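Side-chain contacts in synaptotagmin-4 (Rattus norvegicus, PDB 1W15), which takes part in the mobility of neuronal dense-core vesicles through its interaction with KIF1A, and is represented here by its C2B domain: residues 93-98 against 131-136; 126-131 against 146-151. All coordinates share one frame; numbering follows the deposited sequence. Where two conformers were deposited one is given.

Contact 1. Residues 93-98 against 131-136; sequences ESLEEI and GHWKEI. With CA (calcium ion), chain C.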
ATOM      1  N   GLU A  93     -14.265   3.869  22.286  1.00 42.82           N
ATOM      2  CA  GLU A  93     -13.320   4.968  22.289  1.00 43.73           C
ATOM      3  C   GLU A  93     -11.853   4.553  22.321  1.00 43.51           C
ATOM      4  O   GLU A  93     -10.964   5.404  22.253  1.00 42.51           O
ATOM      5  CB  GLU A  93     -13.647   5.938  23.449  1.00 44.84           C
ATOM      6  CG  GLU A  93     -14.856   6.829  23.152  1.00 49.11           C
ATOM      7  CD  GLU A  93     -14.938   7.266  21.672  1.00 55.74           C
ATOM      8  OE1 GLU A  93     -14.158   8.162  21.247  1.00 56.19           O
ATOM      9  OE2 GLU A  93     -15.796   6.698  20.927  1.00 59.36           O
ATOM     10  N   SER A  94     -11.597   3.259  22.430  1.00 42.29           N
ATOM     11  CA  SER A  94     -10.239   2.756  22.389  1.00 42.79           C
ATOM     12  C   SER A  94     -10.233   1.328  21.864  1.00 43.53           C
ATOM     13  O   SER A  94     -11.306   0.738  21.654  1.00 43.55           O
ATOM     14  CB  SER A  94      -9.639   2.771  23.782  1.00 43.49           C
ATOM     15  OG  SER A  94     -10.240   1.762  24.585  1.00 42.09           O
ATOM     16  N   LEU A  95      -9.024   0.786  21.700  1.00 42.90           N
ATOM     17  CA  LEU A  95      -8.794  -0.579  21.247  1.00 43.36           C
ATOM     18  C   LEU A  95      -8.626  -1.611  22.390  1.00 43.41           C
ATOM     19  O   LEU A  95      -8.244  -2.775  22.152  1.00 43.27           O
ATOM     20  CB  LEU A  95      -7.538  -0.563  20.407  1.00 42.71           C
ATOM     21  CG  LEU A  95      -7.619  -0.513  18.877  1.00 46.90           C
ATOM     22  CD1 LEU A  95      -8.953  -0.039  18.203  1.00 46.68           C
ATOM     23  CD2 LEU A  95      -6.382   0.049  18.274  1.00 43.56           C
ATOM     24  N   GLU A  96      -8.860  -1.164  23.622  1.00 43.47           N
ATOM     25  CA  GLU A  96      -8.643  -2.001  24.804  1.00 44.75           C
ATOM     26  C   GLU A  96      -9.302  -3.392  24.717  1.00 43.57           C
ATOM     27  O   GLU A  96      -8.645  -4.395  25.036  1.00 43.40           O
ATOM     28  CB  GLU A  96      -9.055  -1.266  26.095  1.00 46.31           C
ATOM     29  CG  GLU A  96     -10.544  -1.390  26.457  1.00 52.89           C
ATOM     30  CD  GLU A  96     -10.923  -0.822  27.825  1.00 58.44           C
ATOM     31  OE1 GLU A  96     -10.461   0.296  28.170  1.00 63.87           O
ATOM     32  OE2 GLU A  96     -11.720  -1.472  28.551  1.00 61.01           O
ATOM     33  N   GLU A  97     -10.570  -3.443  24.280  1.00 41.54           N
ATOM     34  CA  GLU A  97     -11.325  -4.716  24.146  1.00 40.57           C
ATOM     35  C   GLU A  97     -11.496  -5.188  22.712  1.00 38.87           C
ATOM     36  O   GLU A  97     -12.302  -6.093  22.422  1.00 39.37           O
ATOM     37  CB  GLU A  97     -12.699  -4.580  24.812  1.00 41.21           C
ATOM     38  CG  GLU A  97     -12.580  -4.517  26.329  1.00 45.98           C
ATOM     39  CD  GLU A  97     -13.916  -4.321  27.024  1.00 53.62           C
ATOM     40  OE1 GLU A  97     -14.629  -5.330  27.267  1.00 56.70           O
ATOM     41  OE2 GLU A  97     -14.249  -3.157  27.338  1.00 55.16           O
ATOM     42  N   ILE A  98     -10.735  -4.601  21.807  1.00 36.52           N
ATOM     43  CA  ILE A  98     -10.842  -4.974  20.401  1.00 36.29           C
ATOM     44  C   ILE A  98      -9.757  -5.991  20.083  1.00 36.75           C
ATOM     45  O   ILE A  98      -8.625  -5.841  20.530  1.00 36.98           O
ATOM     46  CB  ILE A  98     -10.679  -3.682  19.539  1.00 36.04           C
ATOM     47  CG1 ILE A  98     -11.836  -2.718  19.805  1.00 35.04           C
ATOM     48  CG2 ILE A  98     -10.528  -3.997  18.037  1.00 34.37           C
ATOM     49  CD1 ILE A  98     -13.211  -3.190  19.338  1.00 33.38           C
ATOM     50  N   GLY A 131       2.666  -7.740  20.900  1.00 42.21           N
ATOM     51  CA  GLY A 131       3.576  -6.573  20.736  1.00 40.06           C
ATOM     52  C   GLY A 131       3.153  -5.669  19.579  1.00 38.51           C
ATOM     53  O   GLY A 131       3.309  -4.446  19.617  1.00 37.75           O
ATOM     54  N   HIS A 132       2.629  -6.282  18.522  1.00 37.93           N
ATOM     55  CA  HIS A 132       2.184  -5.526  17.357  1.00 37.99           C
ATOM     56  C   HIS A 132       0.977  -4.665  17.778  1.00 37.46           C
ATOM     57  O   HIS A 132       0.929  -3.480  17.496  1.00 34.74           O
ATOM     58  CB  HIS A 132       1.821  -6.490  16.200  1.00 36.71           C
ATOM     59  CG  HIS A 132       1.663  -5.799  14.869  1.00 37.85           C
ATOM     60  ND1 HIS A 132       1.501  -6.492  13.678  1.00 36.01           N
ATOM     61  CD2 HIS A 132       1.619  -4.481  14.541  1.00 37.46           C
ATOM     62  CE1 HIS A 132       1.380  -5.634  12.677  1.00 36.35           C
ATOM     63  NE2 HIS A 132       1.456  -4.403  13.169  1.00 38.34           N
ATOM     64  N   TRP A 133       0.030  -5.282  18.506  1.00 36.56           N
ATOM     65  CA  TRP A 133      -1.125  -4.527  19.024  1.00 37.05           C
ATOM     66  C   TRP A 133      -0.733  -3.386  19.982  1.00 35.88           C
ATOM     67  O   TRP A 133      -1.301  -2.301  19.923  1.00 33.74           O
ATOM     68  CB  TRP A 133      -2.069  -5.450  19.756  1.00 37.37           C
ATOM     69  CG  TRP A 133      -3.465  -4.907  19.902  1.00 37.96           C
ATOM     70  CD1 TRP A 133      -4.089  -4.488  21.077  1.00 38.41           C
ATOM     71  CD2 TRP A 133      -4.425  -4.723  18.856  1.00 38.13           C
ATOM     72  NE1 TRP A 133      -5.384  -4.113  20.797  1.00 37.53           N
ATOM     73  CE2 TRP A 133      -5.613  -4.234  19.450  1.00 38.07           C
ATOM     74  CE3 TRP A 133      -4.411  -4.943  17.470  1.00 38.92           C
ATOM     75  CZ2 TRP A 133      -6.765  -3.950  18.707  1.00 38.78           C
ATOM     76  CZ3 TRP A 133      -5.568  -4.665  16.728  1.00 39.20           C
ATOM     77  CH2 TRP A 133      -6.727  -4.170  17.357  1.00 39.87           C
ATOM     78  N   LYS A 134       0.211  -3.646  20.875  1.00 35.86           N
ATOM     79  CA  LYS A 134       0.708  -2.580  21.773  1.00 36.26           C
ATOM     80  C   LYS A 134       1.233  -1.350  20.988  1.00 36.19           C
ATOM     81  O   LYS A 134       0.995  -0.177  21.355  1.00 33.18           O
ATOM     82  CB  LYS A 134       1.769  -3.132  22.721  1.00 37.13           C
ATOM     83  CG  LYS A 134       2.379  -2.016  23.588  1.00 39.33           C
ATOM     84  CD  LYS A 134       3.055  -2.478  24.846  1.00 41.16           C
ATOM     85  CE  LYS A 134       3.972  -1.355  25.401  1.00 41.99           C
ATOM     86  NZ  LYS A 134       3.261  -0.044  25.809  1.00 40.64           N
ATOM     87  N   GLU A 135       1.955  -1.641  19.907  1.00 35.60           N
ATOM     88  CA  GLU A 135       2.609  -0.613  19.107  1.00 37.37           C
ATOM     89  C   GLU A 135       1.528   0.221  18.388  1.00 37.11           C
ATOM     90  O   GLU A 135       1.598   1.464  18.389  1.00 36.68           O
ATOM     91  CB  GLU A 135       3.618  -1.244  18.133  1.00 37.76           C
ATOM     92  CG  GLU A 135       4.681  -0.270  17.634  1.00 46.21           C
ATOM     93  CD  GLU A 135       5.747  -0.926  16.751  1.00 50.20           C
ATOM     94  OE1 GLU A 135       5.936  -2.156  16.845  1.00 51.72           O
ATOM     95  OE2 GLU A 135       6.407  -0.196  15.967  1.00 55.02           O
ATOM     96  N   ILE A 136       0.521  -0.482  17.835  0.50 37.65           N
ATOM     97  CA  ILE A 136      -0.717   0.065  17.212  0.50 38.71           C
ATOM     98  C   ILE A 136      -1.494   1.068  18.133  0.50 40.98           C
ATOM     99  O   ILE A 136      -1.975   2.187  17.667  0.50 42.60           O
ATOM    100  CB  ILE A 136      -1.664  -1.128  16.791  0.50 39.06           C
ATOM    101  CG1 ILE A 136      -1.124  -1.857  15.539  0.50 38.94           C
ATOM    102  CG2 ILE A 136      -3.101  -0.678  16.576  0.50 39.30           C
ATOM    103  CD1 ILE A 136      -1.568  -3.335  15.465  0.50 33.58           C
TER
HETATM  104 CA    CA C1002      -9.697   7.545  22.519  1.00 48.47          CA
HETATM  105  O   HOH W   1      -8.438   6.517  23.815  1.00 56.06           O
HETATM  106  O   HOH W   2     -10.257   7.175  20.299  1.00 57.06           O
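The six-membered ring of Trp133 packs obliquely against Leu95 and Ile98, which open and close a type I turn, while its indole N-H is aimed at the backbone. With CG trans to the backbone N (chi1 -160°), the ring projects from the helix toward the loop. Leu95 CG sits 3.5 Å from Trp133 CZ2, and Ile98 CG2 is 3.8 Å from the same ring carbon. Leu95 O lies at the edge of the indole, in its plane, and takes a weak hydrogen bond from Trp133 NE1 (3.4 Å, 153°); the same carbonyl also takes Ile98 N in the turn. In this C2 beta-sandwich the loop joins strand 80-89 to strand 98-106, and helix 128-138 is set against it, with Leu23 of strand 18-26 touching Trp133 too. Were the indole cut back to an alanine here, Leu95 and Ile98 would probably face a gap and Leu95 O would lose its indole donor. The outer side is looser: Glu96 and Glu97 point away from the helix into exposed positions, while Glu93 O binds one of the calcium ions of this crystal at 2.5 Å, together with two waters.

Contact 2. Residues 126-131 against 146-151; sequences EGSGGG and KWHMLC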
ATOM      1  N   GLU A 126      -0.829 -13.521  22.975  1.00 65.39           N
ATOM      2  CA  GLU A 126       0.322 -14.165  23.619  1.00 67.09           C
ATOM      3  C   GLU A 126       1.761 -13.640  23.381  1.00 67.00           C
ATOM      4  O   GLU A 126       2.572 -13.649  24.324  1.00 67.98           O
ATOM      5  CB  GLU A 126       0.240 -15.689  23.426  1.00 67.67           C
ATOM      6  CG  GLU A 126      -0.627 -16.358  24.487  1.00 70.54           C
ATOM      7  CD  GLU A 126      -0.159 -17.762  24.843  1.00 75.12           C
ATOM      8  OE1 GLU A 126      -0.063 -18.620  23.928  1.00 76.16           O
ATOM      9  OE2 GLU A 126       0.106 -18.012  26.050  1.00 77.07           O
ATOM     10  N   GLY A 127       2.101 -13.210  22.163  1.00 66.47           N
ATOM     11  CA  GLY A 127       3.440 -12.620  21.964  1.00 64.59           C
ATOM     12  C   GLY A 127       3.535 -11.642  20.801  1.00 63.06           C
ATOM     13  O   GLY A 127       3.355 -10.410  20.964  1.00 63.34           O
ATOM     14  N   SER A 128       3.870 -12.204  19.637  1.00 60.41           N
ATOM     15  CA  SER A 128       3.915 -11.519  18.353  1.00 57.70           C
ATOM     16  C   SER A 128       2.744 -10.536  18.255  1.00 54.43           C
ATOM     17  O   SER A 128       2.920  -9.327  18.077  1.00 50.67           O
ATOM     18  CB  SER A 128       3.729 -12.610  17.263  1.00 58.72           C
ATOM     19  OG  SER A 128       4.482 -12.361  16.110  1.00 61.60           O
ATOM     20  N   GLY A 129       1.540 -11.128  18.341  1.00 52.63           N
ATOM     21  CA  GLY A 129       0.243 -10.442  18.176  1.00 50.40           C
ATOM     22  C   GLY A 129       0.107  -9.368  19.238  1.00 49.18           C
ATOM     23  O   GLY A 129      -0.219  -8.216  18.928  1.00 48.02           O
ATOM     24  N   GLY A 130       0.410  -9.757  20.485  1.00 47.96           N
ATOM     25  CA  GLY A 130       0.577  -8.826  21.600  1.00 45.40           C
ATOM     26  C   GLY A 130       1.424  -7.567  21.362  1.00 43.89           C
ATOM     27  O   GLY A 130       0.967  -6.436  21.626  1.00 42.23           O
ATOM     28  N   GLY A 131       2.666  -7.740  20.900  1.00 42.21           N
ATOM     29  CA  GLY A 131       3.576  -6.573  20.736  1.00 40.06           C
ATOM     30  C   GLY A 131       3.153  -5.669  19.579  1.00 38.51           C
ATOM     31  O   GLY A 131       3.309  -4.446  19.617  1.00 37.75           O
ATOM     32  N   LYS A 146       4.247  -5.924  10.260  1.00 33.84           N
ATOM     33  CA  LYS A 146       5.109  -6.936  10.881  1.00 35.03           C
ATOM     34  C   LYS A 146       4.756  -8.291  10.291  1.00 34.32           C
ATOM     35  O   LYS A 146       3.578  -8.529   9.975  1.00 32.66           O
ATOM     36  CB  LYS A 146       4.907  -7.086  12.400  1.00 35.77           C
ATOM     37  CG  LYS A 146       5.077  -5.805  13.209  1.00 44.90           C
ATOM     38  CD  LYS A 146       5.279  -6.108  14.742  1.00 52.83           C
ATOM     39  CE  LYS A 146       5.494  -4.783  15.519  1.00 56.26           C
ATOM     40  NZ  LYS A 146       6.585  -3.977  14.846  1.00 57.97           N
ATOM     41  N   TRP A 147       5.780  -9.114  10.171  1.00 33.82           N
ATOM     42  CA  TRP A 147       5.635 -10.565   9.905  1.00 33.94           C
ATOM     43  C   TRP A 147       5.298 -11.300  11.192  1.00 34.73           C
ATOM     44  O   TRP A 147       5.859 -10.990  12.259  1.00 34.15           O
ATOM     45  CB  TRP A 147       6.949 -11.118   9.370  1.00 33.49           C
ATOM     46  CG  TRP A 147       7.190 -10.891   7.904  1.00 34.11           C
ATOM     47  CD1 TRP A 147       8.117 -10.028   7.316  1.00 32.28           C
ATOM     48  CD2 TRP A 147       6.527 -11.566   6.824  1.00 33.46           C
ATOM     49  NE1 TRP A 147       8.037 -10.130   5.942  1.00 35.42           N
ATOM     50  CE2 TRP A 147       7.107 -11.086   5.604  1.00 33.42           C
ATOM     51  CE3 TRP A 147       5.500 -12.552   6.764  1.00 34.85           C
ATOM     52  CZ2 TRP A 147       6.687 -11.539   4.316  1.00 35.18           C
ATOM     53  CZ3 TRP A 147       5.099 -13.026   5.506  1.00 33.38           C
ATOM     54  CH2 TRP A 147       5.681 -12.490   4.287  1.00 35.49           C
ATOM     55  N   HIS A 148       4.371 -12.261  11.125  1.00 32.99           N
ATOM     56  CA  HIS A 148       4.010 -13.076  12.269  1.00 34.24           C
ATOM     57  C   HIS A 148       4.010 -14.529  11.859  1.00 35.46           C
ATOM     58  O   HIS A 148       3.547 -14.828  10.767  1.00 34.71           O
ATOM     59  CB  HIS A 148       2.597 -12.778  12.704  1.00 32.61           C
ATOM     60  CG  HIS A 148       2.429 -11.395  13.223  1.00 35.52           C
ATOM     61  ND1 HIS A 148       2.652 -11.072  14.547  1.00 35.06           N
ATOM     62  CD2 HIS A 148       2.068 -10.248  12.602  1.00 30.83           C
ATOM     63  CE1 HIS A 148       2.405  -9.785  14.733  1.00 35.94           C
ATOM     64  NE2 HIS A 148       2.049  -9.255  13.569  1.00 35.27           N
ATOM     65  N   MET A 149       4.476 -15.414  12.736  1.00 36.76           N
ATOM     66  CA  MET A 149       4.271 -16.883  12.536  1.00 39.19           C
ATOM     67  C   MET A 149       2.791 -17.206  12.723  1.00 39.18           C
ATOM     68  O   MET A 149       2.122 -16.632  13.580  1.00 38.66           O
ATOM     69  CB  MET A 149       5.099 -17.717  13.528  1.00 40.86           C
ATOM     70  CG  MET A 149       6.644 -17.467  13.489  1.00 46.61           C
ATOM     71  SD  MET A 149       7.410 -17.868  11.879  1.00 60.21           S
ATOM     72  CE  MET A 149       6.933 -19.570  11.607  1.00 56.07           C
ATOM     73  N   LEU A 150       2.272 -18.103  11.897  1.00 39.09           N
ATOM     74  CA  LEU A 150       0.909 -18.561  12.009  1.00 40.19           C
ATOM     75  C   LEU A 150       0.834 -19.733  13.003  1.00 42.54           C
ATOM     76  O   LEU A 150       1.777 -20.506  13.115  1.00 42.41           O
ATOM     77  CB  LEU A 150       0.405 -19.010  10.622  1.00 39.10           C
ATOM     78  CG  LEU A 150       0.253 -17.818   9.651  1.00 37.34           C
ATOM     79  CD1 LEU A 150       0.163 -18.269   8.209  1.00 38.18           C
ATOM     80  CD2 LEU A 150      -0.989 -16.998   9.985  1.00 34.95           C
ATOM     81  N   CYS A 151      -0.273 -19.825  13.725  1.00 45.29           N
ATOM     82  CA  CYS A 151      -0.563 -20.948  14.616  1.00 48.91           C
ATOM     83  C   CYS A 151      -1.611 -21.864  14.027  1.00 50.40           C
ATOM     84  O   CYS A 151      -2.275 -21.532  13.057  1.00 48.56           O
ATOM     85  CB  CYS A 151      -1.142 -20.434  15.909  1.00 49.13           C
ATOM     86  SG  CYS A 151       0.163 -19.589  16.760  1.00 59.42           S
TER
HETATM   87  O   HOH W   3       5.553 -14.491  15.178  1.00 38.84           O
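Ser128, at the start of helix 128-138, comes closest in backbone to His148 near the end of strand 144-149, their CA atoms 6.3 Å apart, so the first helical turn rests beside an edge strand. The side chains meet through one short polar link: Ser128 OG and His148 ND1 are hydrogen-bonded at 2.7 Å, either being a possible donor, with the hydroxyl at the ring edge, near its plane. The His148 ring is put there by chi1 of -66°, which sets CG beside the backbone N and opposite the carbonyl carbon. Ser128 OG has a further partner in a water 2.6 Å away; that water accepts a bond from Met149 N at 2.8 Å and so bridges the exposed serine to the strand backbone. On the helix side, Gly127 is the N-cap residue and its O receives Gly131 N at 2.8 Å. A CB on Gly130 would clash with that same carbonyl oxygen. Because His148 NE2 is hydrogen-bonded to His132 ND1 further along the helix, both ring nitrogens are engaged and the buried imidazole is fixed in rotation. His148 also packs on Val21 of the adjoining strand 18-26, so from the edge strand of one sheet it reaches the helix and, through Leu119 and Leu121, strand 114-121 of the other sheet of the C2 sandwich.

Overall arrangement
From the N terminus, strands 18-26 to 80-89 come first, and the loop 93-98 then leads into strand 98-106. Contact 1 closes the stretch running through strands 98-106 and 114-121, bringing the helix at 131-136 back to that loop. Contact 2 starts at 126-131, before contact 1 has closed, and is completed at 146-151 in the last strand, so the two cross rather than nest. They share Gly131 and use successive parts of helix 128-138, contact 2 its first turn and contact 1 the residues beyond; the helix is thus tied to the inter-sheet loop by one and to the edge strand 144-149 by the other. Between them, Glu135 OE1 and Lys146 NZ form a salt bridge of 2.8 Å.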